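Local structure of formimidoylglutamase (Bacillus subtilis, 3M1R) at residues D[215-219]-D[220-224]; D[296-300]-D[301-305]; D[227-230]-D[231-235]; D[174-178]-D[179-183]; D[45-48]-D[49-52]. The protein hydrolyses N-formimidoyl-L-glutamate to L-glutamate and formamide with two manganese ions per subunit, a step of histidine degradation. All coordinates share one frame; numbering follows the deposited sequence.

Contact 1: residues D[215-219]-D[220-224]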
loop_
_atom_site.group_PDB
_atom_site.type_symbol
_atom_site.label_atom_id
_atom_site.label_comp_id
_atom_site.label_asym_id
_atom_site.label_seq_id
_atom_site.Cartn_x
_atom_site.Cartn_y
_atom_site.Cartn_z
ATOM N N ASP D 215 18.010 20.488 20.462
ATOM C CA ASP D 215 17.573 21.536 21.375
ATOM C C ASP D 215 18.441 22.769 21.164
ATOM O O ASP D 215 17.932 23.889 21.039
ATOM C CB ASP D 215 17.677 21.064 22.834
ATOM C CG ASP D 215 16.517 21.557 23.707
ATOM O OD1 ASP D 215 15.494 20.840 23.790
ATOM O OD2 ASP D 215 16.629 22.645 24.323
HETATM N N MSE D 216 19.755 22.553 21.123
HETATM C CA MSE D 216 20.718 23.637 20.919
HETATM C C MSE D 216 20.530 24.264 19.545
HETATM O O MSE D 216 20.550 25.487 19.404
HETATM C CB MSE D 216 22.151 23.116 21.058
HETATM C CG MSE D 216 22.535 22.706 22.481
HETATM SE SE MSE D 216 24.053 21.477 22.537
HETATM C CE MSE D 216 25.363 22.600 21.624
ATOM N N ILE D 217 20.341 23.413 18.540
ATOM C CA ILE D 217 20.192 23.849 17.158
ATOM C C ILE D 217 18.927 24.686 17.015
ATOM O O ILE D 217 18.899 25.654 16.268
ATOM C CB ILE D 217 20.156 22.631 16.206
ATOM C CG1 ILE D 217 21.546 22.018 16.095
ATOM C CG2 ILE D 217 19.659 23.010 14.831
ATOM C CD1 ILE D 217 21.553 20.652 15.479
ATOM N N ARG D 218 17.883 24.322 17.748
ATOM C CA ARG D 218 16.613 25.026 17.642
ATOM C C ARG D 218 16.650 26.407 18.281
ATOM O O ARG D 218 16.011 27.335 17.790
ATOM C CB ARG D 218 15.480 24.192 18.233
ATOM C CG ARG D 218 14.998 23.095 17.295
ATOM C CD ARG D 218 13.929 23.603 16.342
ATOM N NE ARG D 218 13.678 22.672 15.242
ATOM C CZ ARG D 218 14.339 22.715 14.089
ATOM N NH1 ARG D 218 15.286 23.632 13.903
ATOM N NH2 ARG D 218 14.069 21.844 13.131
ATOM N N GLU D 219 17.389 26.557 19.369
ATOM C CA GLU D 219 17.487 27.874 19.972
ATOM C C GLU D 219 18.525 28.748 19.277
ATOM O O GLU D 219 18.326 29.948 19.142
ATOM C CB GLU D 219 17.745 27.802 21.479
ATOM C CG GLU D 219 18.860 26.872 21.898
ATOM C CD GLU D 219 19.027 26.817 23.410
ATOM O OE1 GLU D 219 19.848 27.607 23.931
ATOM O OE2 GLU D 219 18.337 25.994 24.074
ATOM N N LYS D 220 19.614 28.143 18.818
ATOM C CA LYS D 220 20.726 28.896 18.237
ATOM C C LYS D 220 20.621 28.983 16.708
ATOM O O LYS D 220 21.114 29.932 16.094
ATOM C CB LYS D 220 22.061 28.269 18.666
ATOM C CG LYS D 220 23.305 28.943 18.124
ATOM C CD LYS D 220 23.832 30.017 19.070
ATOM C CE LYS D 220 24.414 29.421 20.345
ATOM N NZ LYS D 220 25.631 28.605 20.082
ATOM N N GLY D 221 19.958 28.003 16.096
ATOM C CA GLY D 221 19.836 27.952 14.647
ATOM C C GLY D 221 20.936 27.108 14.032
ATOM O O GLY D 221 22.092 27.185 14.453
ATOM N N LEU D 222 20.590 26.295 13.036
ATOM C CA LEU D 222 21.573 25.387 12.445
ATOM C C LEU D 222 22.810 26.092 11.844
ATOM O O LEU D 222 23.947 25.745 12.167
ATOM C CB LEU D 222 20.916 24.446 11.418
ATOM C CG LEU D 222 21.865 23.399 10.826
ATOM C CD1 LEU D 222 22.648 22.682 11.925
ATOM C CD2 LEU D 222 21.125 22.405 9.936
ATOM N N ILE D 223 22.596 27.065 10.963
ATOM C CA ILE D 223 23.731 27.725 10.329
ATOM C C ILE D 223 24.622 28.487 11.331
ATOM O O ILE D 223 25.847 28.375 11.277
ATOM C CB ILE D 223 23.318 28.656 9.176
ATOM C CG1 ILE D 223 22.568 27.881 8.085
ATOM C CG2 ILE D 223 24.560 29.328 8.603
ATOM C CD1 ILE D 223 23.461 27.076 7.194
ATOM N N PRO D 224 24.020 29.271 12.238
ATOM C CA PRO D 224 24.853 29.873 13.291
ATOM C C PRO D 224 25.575 28.823 14.148
ATOM O O PRO D 224 26.725 29.016 14.523
ATOM C CB PRO D 224 23.841 30.661 14.130
ATOM C CG PRO D 224 22.757 31.001 13.168
ATOM C CD PRO D 224 22.636 29.777 12.278
#
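The amide of Lys220 closes the last turn of helix 214-220 on Met216, its N lying 2.9 Å from Met216 O, and Gly221 N follows with a 2.6 Å bond to Ile217 O that is bent, 133° at the hydrogen. Gly221 then leaves the helix with phi +93° and psi 139°. At these angles a side chain would press on the carbonyl oxygen of Lys220 and on the ring of Pro224, which accounts for glycine at the joint. Beyond it a small apolar touch joins the two helices: the CG2 branch of Ile217, anti to the backbone N, meets Leu222 CB at 3.9 Å. Leu222 continues inward onto Leu265 of a loop and Ala273 of helix 267-278. The methylene CB of Lys220 passes 3.3 Å from Met216 O, after which the chain bends at chi2, chi3 and chi4 and curls back, carrying NZ to a salt bridge with Glu228 on the following helix. Arg218, on the exposed side, pairs with Glu269. Gly221 thus serves twice, as the positive-phi residue that ends helix 214-220 and as the N-cap of helix 222-234, a single glycine between consecutive helices at the rim of the arginase-family alpha/beta fold, after edge strand 210-213.

Contact 2: residues D[296-300]-D[301-305]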
loop_
_atom_site.group_PDB
_atom_site.type_symbol
_atom_site.label_atom_id
_atom_site.label_comp_id
_atom_site.label_asym_id
_atom_site.label_seq_id
_atom_site.Cartn_x
_atom_site.Cartn_y
_atom_site.Cartn_z
ATOM N N ASP D 296 9.738 3.921 2.258
ATOM C CA ASP D 296 9.459 5.330 1.911
ATOM C C ASP D 296 8.023 5.550 1.434
ATOM O O ASP D 296 7.359 4.624 0.972
ATOM C CB ASP D 296 10.430 5.822 0.830
ATOM C CG ASP D 296 10.691 7.348 0.891
ATOM O OD1 ASP D 296 10.210 8.027 1.838
ATOM O OD2 ASP D 296 11.424 7.855 -0.006
ATOM N N PHE D 297 7.537 6.781 1.533
ATOM C CA PHE D 297 6.326 7.117 0.810
ATOM C C PHE D 297 6.702 7.663 -0.556
ATOM O O PHE D 297 7.396 8.668 -0.651
ATOM C CB PHE D 297 5.442 8.117 1.546
ATOM C CG PHE D 297 4.179 8.412 0.807
ATOM C CD1 PHE D 297 4.092 9.516 -0.038
ATOM C CD2 PHE D 297 3.106 7.544 0.889
ATOM C CE1 PHE D 297 2.931 9.765 -0.754
ATOM C CE2 PHE D 297 1.930 7.791 0.177
ATOM C CZ PHE D 297 1.844 8.911 -0.642
ATOM N N ARG D 298 6.184 7.030 -1.605
ATOM C CA ARG D 298 6.664 7.247 -2.954
ATOM C C ARG D 298 8.179 7.164 -2.858
ATOM O O ARG D 298 8.697 6.174 -2.329
ATOM C CB ARG D 298 6.157 8.581 -3.523
ATOM C CG ARG D 298 4.618 8.599 -3.717
ATOM C CD ARG D 298 4.112 9.971 -4.122
ATOM N NE ARG D 298 4.634 10.380 -5.428
ATOM C CZ ARG D 298 4.378 11.560 -5.994
ATOM N NH1 ARG D 298 3.625 12.445 -5.364
ATOM N NH2 ARG D 298 4.865 11.851 -7.197
ATOM N N ASP D 299 8.893 8.187 -3.323
ATOM C CA ASP D 299 10.349 8.217 -3.134
ATOM C C ASP D 299 10.804 9.538 -2.504
ATOM O O ASP D 299 11.891 10.027 -2.795
ATOM C CB ASP D 299 11.097 7.974 -4.454
ATOM C CG ASP D 299 10.837 9.069 -5.505
ATOM O OD1 ASP D 299 9.837 9.810 -5.381
ATOM O OD2 ASP D 299 11.632 9.184 -6.472
HETATM N N MSE D 300 9.961 10.080 -1.634
HETATM C CA MSE D 300 10.188 11.359 -0.974
HETATM C C MSE D 300 11.556 11.484 -0.375
HETATM O O MSE D 300 12.152 12.550 -0.437
HETATM C CB MSE D 300 9.220 11.549 0.181
HETATM C CG MSE D 300 7.855 12.093 -0.209
HETATM SE SE MSE D 300 6.686 12.144 1.376
HETATM C CE MSE D 300 7.773 13.319 2.503
ATOM N N THR D 301 12.020 10.416 0.265
ATOM C CA THR D 301 13.263 10.468 1.004
ATOM C C THR D 301 14.450 10.352 0.055
ATOM O O THR D 301 15.490 10.938 0.298
ATOM C CB THR D 301 13.314 9.411 2.140
ATOM O OG1 THR D 301 12.107 9.489 2.922
ATOM C CG2 THR D 301 14.505 9.701 3.050
ATOM N N SER D 302 14.278 9.629 -1.046
ATOM C CA SER D 302 15.303 9.596 -2.076
ATOM C C SER D 302 15.352 10.956 -2.796
ATOM O O SER D 302 16.427 11.399 -3.177
ATOM C CB SER D 302 15.080 8.433 -3.057
ATOM O OG SER D 302 15.229 7.176 -2.400
ATOM N N ARG D 303 14.206 11.628 -2.965
ATOM C CA ARG D 303 14.218 12.972 -3.577
ATOM C C ARG D 303 14.937 13.965 -2.656
ATOM O O ARG D 303 15.752 14.767 -3.123
ATOM C CB ARG D 303 12.807 13.492 -3.910
ATOM C CG ARG D 303 12.121 12.789 -5.084
ATOM C CD ARG D 303 10.637 13.138 -5.207
ATOM N NE ARG D 303 10.011 12.387 -6.294
ATOM C CZ ARG D 303 9.565 12.933 -7.426
ATOM N NH1 ARG D 303 9.032 12.178 -8.370
ATOM N NH2 ARG D 303 9.635 14.242 -7.617
ATOM N N ALA D 304 14.618 13.908 -1.359
ATOM C CA ALA D 304 15.286 14.730 -0.348
ATOM C C ALA D 304 16.796 14.523 -0.402
ATOM O O ALA D 304 17.573 15.479 -0.343
ATOM C CB ALA D 304 14.771 14.393 1.029
ATOM N N ALA D 305 17.204 13.265 -0.525
ATOM C CA ALA D 305 18.620 12.918 -0.641
ATOM C C ALA D 305 19.236 13.500 -1.928
ATOM O O ALA D 305 20.335 14.064 -1.911
ATOM C CB ALA D 305 18.801 11.396 -0.588
HETATM O O HOH W 1 12.808 6.278 -1.765
#
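Asp296 grips Thr301 with both carboxylate oxygens. OD2 takes the backbone N of Thr301 at 2.6 Å through its syn lone pair, while Thr301 OG1 donates to OD1 at 2.6 Å, reaching it from 45° above the carboxylate plane. With CG swung anti to the backbone N (chi1 -152°), the carboxylate is carried over the first turn of helix 300-318, and a water that donates to OD2 also bonds Ser302 OG, itself bonded to Thr63 OG1. An alanine in place of Asp296 would probably leave the Thr301 amide and this water without their acceptor and let the loop drift from the helix start. The second polar link is a salt bridge one turn along the chain: Arg303 NE meets Asp299 OD1 at 2.7 Å, in the guanidinium plane, with the two flat groups 78° apart. Asp299 is the N-cap residue, yet its side chain serves Arg303 and its backbone O accepts Arg303 N at 2.8 Å. Both aspartates belong to the loop that links strand 283-289, the last of the alpha/beta fold, to the C-terminal helix 300-318. Ala304 N continues the helical pattern to Met300 O at 3.0 Å. Arg298 and Arg303 both reach the third subunit, Arg298 bonding the carbonyl of its Pro255 and Arg303 that of its Ile260. Thr301 packs on Pro255 of its own chain, and Ser302 and Ala305 lie against Ile64 of helix 60-69.

Contact 3: residues D[227-230]-D[231-235]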
loop_
_atom_site.group_PDB
_atom_site.type_symbol
_atom_site.label_atom_id
_atom_site.label_comp_id
_atom_site.label_asym_id
_atom_site.label_seq_id
_atom_site.Cartn_x
_atom_site.Cartn_y
_atom_site.Cartn_z
ATOM N N LYS D 227 28.668 27.886 12.201
ATOM C CA LYS D 227 29.670 28.949 12.156
ATOM C C LYS D 227 30.425 29.010 13.475
ATOM O O LYS D 227 31.621 29.277 13.511
ATOM C CB LYS D 227 29.024 30.302 11.845
ATOM C CG LYS D 227 28.660 30.477 10.389
ATOM C CD LYS D 227 27.651 31.583 10.214
ATOM C CE LYS D 227 27.415 31.883 8.739
ATOM N NZ LYS D 227 26.519 33.062 8.553
ATOM N N GLU D 228 29.707 28.740 14.555
ATOM C CA GLU D 228 30.280 28.772 15.889
ATOM C C GLU D 228 31.327 27.669 16.078
ATOM O O GLU D 228 32.326 27.873 16.755
ATOM C CB GLU D 228 29.158 28.640 16.926
ATOM C CG GLU D 228 29.516 29.098 18.334
ATOM C CD GLU D 228 28.291 29.469 19.163
ATOM O OE1 GLU D 228 28.288 29.191 20.380
ATOM O OE2 GLU D 228 27.333 30.040 18.599
ATOM N N ILE D 229 31.115 26.509 15.464
ATOM C CA ILE D 229 31.997 25.368 15.700
ATOM C C ILE D 229 32.965 25.025 14.564
ATOM O O ILE D 229 34.069 24.541 14.813
ATOM C CB ILE D 229 31.183 24.091 16.027
ATOM C CG1 ILE D 229 32.092 23.025 16.637
ATOM C CG2 ILE D 229 30.494 23.565 14.775
ATOM C CD1 ILE D 229 32.990 23.554 17.721
ATOM N N LEU D 230 32.555 25.238 13.317
ATOM C CA LEU D 230 33.372 24.771 12.198
ATOM C C LEU D 230 34.766 25.428 12.138
ATOM O O LEU D 230 35.775 24.733 11.957
ATOM C CB LEU D 230 32.628 24.912 10.869
ATOM C CG LEU D 230 33.353 24.294 9.673
ATOM C CD1 LEU D 230 33.661 22.838 9.947
ATOM C CD2 LEU D 230 32.531 24.429 8.400
ATOM N N PRO D 231 34.832 26.765 12.286
ATOM C CA PRO D 231 36.123 27.463 12.246
ATOM C C PRO D 231 37.144 26.875 13.201
ATOM O O PRO D 231 38.317 26.755 12.843
ATOM C CB PRO D 231 35.756 28.877 12.682
ATOM C CG PRO D 231 34.385 29.063 12.127
ATOM C CD PRO D 231 33.708 27.719 12.325
ATOM N N VAL D 232 36.716 26.519 14.405
ATOM C CA VAL D 232 37.647 25.975 15.384
ATOM C C VAL D 232 38.221 24.657 14.879
ATOM O O VAL D 232 39.412 24.388 15.008
ATOM C CB VAL D 232 36.962 25.719 16.729
ATOM C CG1 VAL D 232 38.006 25.459 17.805
ATOM C CG2 VAL D 232 36.083 26.898 17.101
ATOM N N VAL D 233 37.354 23.840 14.292
ATOM C CA VAL D 233 37.739 22.511 13.847
ATOM C C VAL D 233 38.613 22.534 12.592
ATOM O O VAL D 233 39.579 21.766 12.485
ATOM C CB VAL D 233 36.493 21.637 13.627
ATOM C CG1 VAL D 233 36.873 20.335 12.946
ATOM C CG2 VAL D 233 35.808 21.368 14.971
ATOM N N GLN D 234 38.263 23.412 11.650
ATOM C CA GLN D 234 39.043 23.621 10.427
ATOM C C GLN D 234 40.492 23.977 10.729
ATOM O O GLN D 234 41.393 23.669 9.942
ATOM C CB GLN D 234 38.435 24.743 9.578
ATOM C CG GLN D 234 37.065 24.440 9.002
ATOM C CD GLN D 234 36.965 24.765 7.520
ATOM O OE1 GLN D 234 36.222 25.661 7.124
ATOM N NE2 GLN D 234 37.717 24.036 6.694
ATOM N N ASP D 235 40.700 24.641 11.865
ATOM C CA ASP D 235 42.018 25.127 12.259
ATOM C C ASP D 235 42.905 23.986 12.733
ATOM O O ASP D 235 44.126 24.133 12.815
ATOM C CB ASP D 235 41.894 26.179 13.369
ATOM C CG ASP D 235 41.577 27.575 12.836
ATOM O OD1 ASP D 235 41.543 27.761 11.598
ATOM O OD2 ASP D 235 41.365 28.491 13.662
#
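Leu230 and Gln234, one turn apart on helix 222-234, carry the main side-chain contact. Leu230, its CG anti to the backbone N (chi1 -173°), sets that carbon 3.8 Å from Gln234 CG. Gln234 takes the other setting, CG anti to its carbonyl carbon, and bends at chi2 (-132°); its CG therefore passes 3.2 Å from Leu230 O, and its amide oxygen comes back alongside the leucine branches. The two side chains cross at a slant over a straight backbone bond, Gln234 N to Leu230 O at 2.8 Å. On the next face Val233 offers CG2, which meets Ile229 CG1 loosely at 4.4 Å. Pro231 interrupts the regular bonding: it has no N-H to give, and the turn is kinked here, with Val232 N and Val233 N both making weak bonds to Ile229 O, the latter at 3.4 Å. The inner face of the helix lies against the central parallel sheet, Ile229 and Val233 on Ile187 of strand 186-191 and on edge strand 210-213, Leu230 on Ile150 of strand 147-152, while Gln234 rests on the loop at Gln280 and Pro281.

Contact 4: residues D[174-178]-D[179-183]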
loop_
_atom_site.group_PDB
_atom_site.type_symbol
_atom_site.label_atom_id
_atom_site.label_comp_id
_atom_site.label_asym_id
_atom_site.label_seq_id
_atom_site.Cartn_x
_atom_site.Cartn_y
_atom_site.Cartn_z
ATOM N N ARG D 174 34.378 2.664 16.051
ATOM C CA ARG D 174 35.489 2.058 15.345
ATOM C C ARG D 174 36.487 3.131 14.931
ATOM O O ARG D 174 37.688 2.964 15.124
ATOM C CB ARG D 174 35.004 1.272 14.129
ATOM C CG ARG D 174 34.712 -0.192 14.430
ATOM C CD ARG D 174 34.337 -0.966 13.174
ATOM N NE ARG D 174 34.575 -2.397 13.343
ATOM C CZ ARG D 174 35.748 -2.988 13.131
ATOM N NH1 ARG D 174 36.795 -2.271 12.738
ATOM N NH2 ARG D 174 35.876 -4.297 13.311
ATOM N N LEU D 175 35.988 4.235 14.376
ATOM C CA LEU D 175 36.861 5.325 13.964
ATOM C C LEU D 175 37.617 5.907 15.165
ATOM O O LEU D 175 38.836 5.987 15.136
ATOM C CB LEU D 175 36.073 6.409 13.214
ATOM C CG LEU D 175 35.528 6.003 11.846
ATOM C CD1 LEU D 175 34.339 6.862 11.451
ATOM C CD2 LEU D 175 36.606 6.052 10.774
ATOM N N LEU D 176 36.898 6.299 16.218
ATOM C CA LEU D 176 37.537 6.858 17.419
ATOM C C LEU D 176 38.542 5.906 18.082
ATOM O O LEU D 176 39.694 6.280 18.357
ATOM C CB LEU D 176 36.486 7.280 18.446
ATOM C CG LEU D 176 36.007 8.730 18.428
ATOM C CD1 LEU D 176 36.765 9.528 17.403
ATOM C CD2 LEU D 176 34.540 8.798 18.152
ATOM N N ASP D 177 38.107 4.675 18.334
ATOM C CA ASP D 177 38.961 3.692 18.996
ATOM C C ASP D 177 40.262 3.466 18.226
ATOM O O ASP D 177 41.335 3.361 18.822
ATOM C CB ASP D 177 38.217 2.365 19.197
ATOM C CG ASP D 177 37.226 2.411 20.362
ATOM O OD1 ASP D 177 37.299 3.358 21.174
ATOM O OD2 ASP D 177 36.384 1.490 20.479
ATOM N N GLU D 178 40.163 3.413 16.900
ATOM C CA GLU D 178 41.310 3.062 16.074
ATOM C C GLU D 178 42.161 4.285 15.735
ATOM O O GLU D 178 43.208 4.171 15.098
ATOM C CB GLU D 178 40.846 2.333 14.814
ATOM C CG GLU D 178 40.172 1.003 15.125
ATOM C CD GLU D 178 39.574 0.335 13.903
ATOM O OE1 GLU D 178 39.969 0.692 12.773
ATOM O OE2 GLU D 178 38.710 -0.553 14.078
ATOM N N GLU D 179 41.687 5.449 16.176
ATOM C CA GLU D 179 42.376 6.724 15.988
ATOM C C GLU D 179 42.468 7.157 14.531
ATOM O O GLU D 179 43.411 7.839 14.136
ATOM C CB GLU D 179 43.765 6.676 16.608
ATOM C CG GLU D 179 43.767 6.168 18.026
ATOM C CD GLU D 179 45.116 6.317 18.671
ATOM O OE1 GLU D 179 45.770 5.282 18.921
ATOM O OE2 GLU D 179 45.523 7.473 18.916
ATOM N N ILE D 180 41.476 6.771 13.737
ATOM C CA ILE D 180 41.442 7.159 12.335
ATOM C C ILE D 180 41.129 8.648 12.243
ATOM O O ILE D 180 41.724 9.370 11.449
ATOM C CB ILE D 180 40.431 6.308 11.549
ATOM C CG1 ILE D 180 40.859 4.836 11.597
ATOM C CG2 ILE D 180 40.319 6.793 10.106
ATOM C CD1 ILE D 180 39.784 3.847 11.159
ATOM N N ILE D 181 40.197 9.103 13.072
ATOM C CA ILE D 181 39.969 10.528 13.252
ATOM C C ILE D 181 39.992 10.801 14.736
ATOM O O ILE D 181 39.944 9.874 15.541
ATOM C CB ILE D 181 38.612 10.989 12.701
ATOM C CG1 ILE D 181 37.473 10.317 13.470
ATOM C CG2 ILE D 181 38.533 10.769 11.182
ATOM C CD1 ILE D 181 36.082 10.789 13.044
ATOM N N GLU D 182 40.070 12.070 15.104
ATOM C CA GLU D 182 40.093 12.434 16.514
ATOM C C GLU D 182 38.716 12.904 16.950
ATOM O O GLU D 182 37.982 13.502 16.168
ATOM C CB GLU D 182 41.145 13.517 16.787
ATOM C CG GLU D 182 42.554 12.986 17.011
ATOM C CD GLU D 182 43.574 14.099 17.184
ATOM O OE1 GLU D 182 43.160 15.253 17.425
ATOM O OE2 GLU D 182 44.789 13.823 17.075
ATOM N N GLY D 183 38.369 12.625 18.200
ATOM C CA GLY D 183 37.074 12.999 18.742
ATOM C C GLY D 183 36.729 14.473 18.613
ATOM O O GLY D 183 35.591 14.828 18.279
HETATM O O HOH W 2 40.476 8.842 17.989
#
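Ile180 lies across the end of helix 171-178 and packs on Leu175 with both CG2 and CD1. Its CG2 meets Leu175 CD2 at 3.8 Å, the two side chains crossing at an angle, whereas the CD1 arm runs beside Glu178, pointing the same way, and ends 3.5 Å from Glu178 OE1. That carboxylate is held at its other oxygen by Arg174 NH1, 2.9 Å from Glu178 OE2, and at OE1 by the hydroxyl of Tyr134, whose ring also takes Arg174 in a cation-pi contact. A serine in place of Ile180 would probably strip Leu175 CD2 of this apolar partner and open a gap against helix 133-141, where Ile180 rests on Tyr134, Lys138 and Ala141. Ile181 has CG1 set between its backbone N and carbonyl carbon (chi1 64°), facing Leu176 CD1 at 4.1 Å and Leu175 CB. A water donating to both Leu176 O and Ile181 O bridges helix end and loop. The backbone leaves the helix at Glu179, with phi +66°: Ile180 N bonds Leu175 O at 3.1 Å and Glu179 N bonds Leu176 O. The positive phi and these two bonds make a Schellman motif, the Leu175-Ile180 contact its apolar companion, before the loop to strand 186-191.

Contact 5: residues D[45-48]-D[49-52]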
loop_
_atom_site.group_PDB
_atom_site.type_symbol
_atom_site.label_atom_id
_atom_site.label_comp_id
_atom_site.label_asym_id
_atom_site.label_seq_id
_atom_site.Cartn_x
_atom_site.Cartn_y
_atom_site.Cartn_z
ATOM N N VAL D 45 27.248 2.585 -2.790
ATOM C CA VAL D 45 27.689 1.584 -1.808
ATOM C C VAL D 45 26.446 0.906 -1.226
ATOM O O VAL D 45 25.971 1.286 -0.158
ATOM C CB VAL D 45 28.478 2.225 -0.653
ATOM C CG1 VAL D 45 28.995 1.148 0.333
ATOM C CG2 VAL D 45 29.623 3.078 -1.182
ATOM N N PRO D 46 25.900 -0.081 -1.947
ATOM C CA PRO D 46 24.624 -0.715 -1.613
ATOM C C PRO D 46 24.733 -1.763 -0.499
ATOM O O PRO D 46 24.353 -2.910 -0.726
ATOM C CB PRO D 46 24.222 -1.408 -2.924
ATOM C CG PRO D 46 25.431 -1.317 -3.840
ATOM C CD PRO D 46 26.559 -0.738 -3.083
ATOM N N LEU D 47 25.243 -1.381 0.667
ATOM C CA LEU D 47 25.335 -2.288 1.809
ATOM C C LEU D 47 24.230 -1.983 2.811
ATOM O O LEU D 47 24.073 -0.841 3.247
ATOM C CB LEU D 47 26.703 -2.162 2.488
ATOM C CG LEU D 47 27.012 -2.999 3.736
ATOM C CD1 LEU D 47 27.263 -4.449 3.384
ATOM C CD2 LEU D 47 28.218 -2.455 4.450
ATOM N N SER D 48 23.464 -3.000 3.184
ATOM C CA SER D 48 22.433 -2.801 4.185
ATOM C C SER D 48 22.247 -4.005 5.097
ATOM O O SER D 48 21.387 -3.986 5.978
ATOM C CB SER D 48 21.098 -2.415 3.527
ATOM O OG SER D 48 20.676 -3.398 2.595
ATOM N N LYS D 49 23.039 -5.051 4.898
ATOM C CA LYS D 49 22.882 -6.251 5.722
ATOM C C LYS D 49 23.545 -6.108 7.090
ATOM O O LYS D 49 23.322 -6.926 7.984
ATOM C CB LYS D 49 23.359 -7.507 4.984
ATOM C CG LYS D 49 22.246 -8.163 4.176
ATOM C CD LYS D 49 22.771 -9.209 3.205
ATOM C CE LYS D 49 21.662 -9.687 2.284
ATOM N NZ LYS D 49 22.159 -10.544 1.170
ATOM N N SER D 50 24.339 -5.054 7.251
ATOM C CA SER D 50 24.982 -4.750 8.531
ATOM C C SER D 50 24.002 -4.092 9.497
ATOM O O SER D 50 24.232 -4.053 10.711
ATOM C CB SER D 50 26.194 -3.842 8.317
ATOM O OG SER D 50 25.919 -2.896 7.304
ATOM N N SER D 51 22.899 -3.597 8.944
ATOM C CA SER D 51 21.859 -2.956 9.741
ATOM C C SER D 51 21.327 -3.855 10.856
ATOM O O SER D 51 21.003 -5.027 10.642
ATOM C CB SER D 51 20.699 -2.477 8.853
ATOM O OG SER D 51 21.106 -1.453 7.962
ATOM N N ILE D 52 21.266 -3.281 12.052
ATOM C CA ILE D 52 20.556 -3.869 13.174
ATOM C C ILE D 52 19.128 -4.181 12.714
ATOM O O ILE D 52 18.714 -5.342 12.674
ATOM C CB ILE D 52 20.565 -2.890 14.379
ATOM C CG1 ILE D 52 22.006 -2.689 14.873
ATOM C CG2 ILE D 52 19.658 -3.394 15.486
ATOM C CD1 ILE D 52 22.258 -1.405 15.662
#
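Ser50 OG sits between its backbone N and carbonyl carbon (chi1 38°), which turns it back onto Leu47, while Leu47 holds CG anti to the backbone N (chi1 179°) and presents CG and CD2, each 3.7 Å from Ser50 OG. Ser51 takes another setting, its OG anti to the carbonyl carbon (chi1 -65°), and this lays the hydroxyl 3.2 Å from Ser48 O. The same carbonyl receives Ser51 N in a weak bond of 3.4 Å, closing a type I beta turn from Ser48 to Ser51. The buried hydroxyls find their stronger partners beyond the turn: Asp129 OD2 takes both Ser50 OG and Ser51 OG, and Ser50 OG also bonds Ser131 OG. One carboxylate oxygen thereby ties two turn residues to the loop of the metal ligand Asn130, about 7 Å from Ser51 between side chains. Leu47 packs on Ser103 and His104 of helix 100-117. The extended Lys49 puts NZ on Val97 O of its own chain and on Ser51 O of the fourth subunit. Pro46 centres an inverse gamma turn just ahead; the two turns begin the loop from strand 39-45 to helix 60-69 at the C-terminal end of the parallel sheet, where the arginase-family metal site lies.

Overall arrangement
Contact 5 is the buried one; the other four are partly buried, with exposed residues most evident in contacts 1, 3 and 4. Contacts 1 and 3 share helix 222-234 and are joined by the Lys220-Glu228 salt bridge; contact 4 approaches contact 3 to about 7 Å between nearest atoms without touching. Contacts 1 and 4 treat helix ends through positive-phi residues and apolar touches, contact 3 lies on a proline-kinked stretch of helix packed on the sheet, and contact 2 starts a helix with carboxylates. Contacts 2 and 3 lie on opposite sides of the chain's centre. Contacts 2 and 5 rest mostly on polar groups, and both lend side chains to bonds with neighbouring subunits.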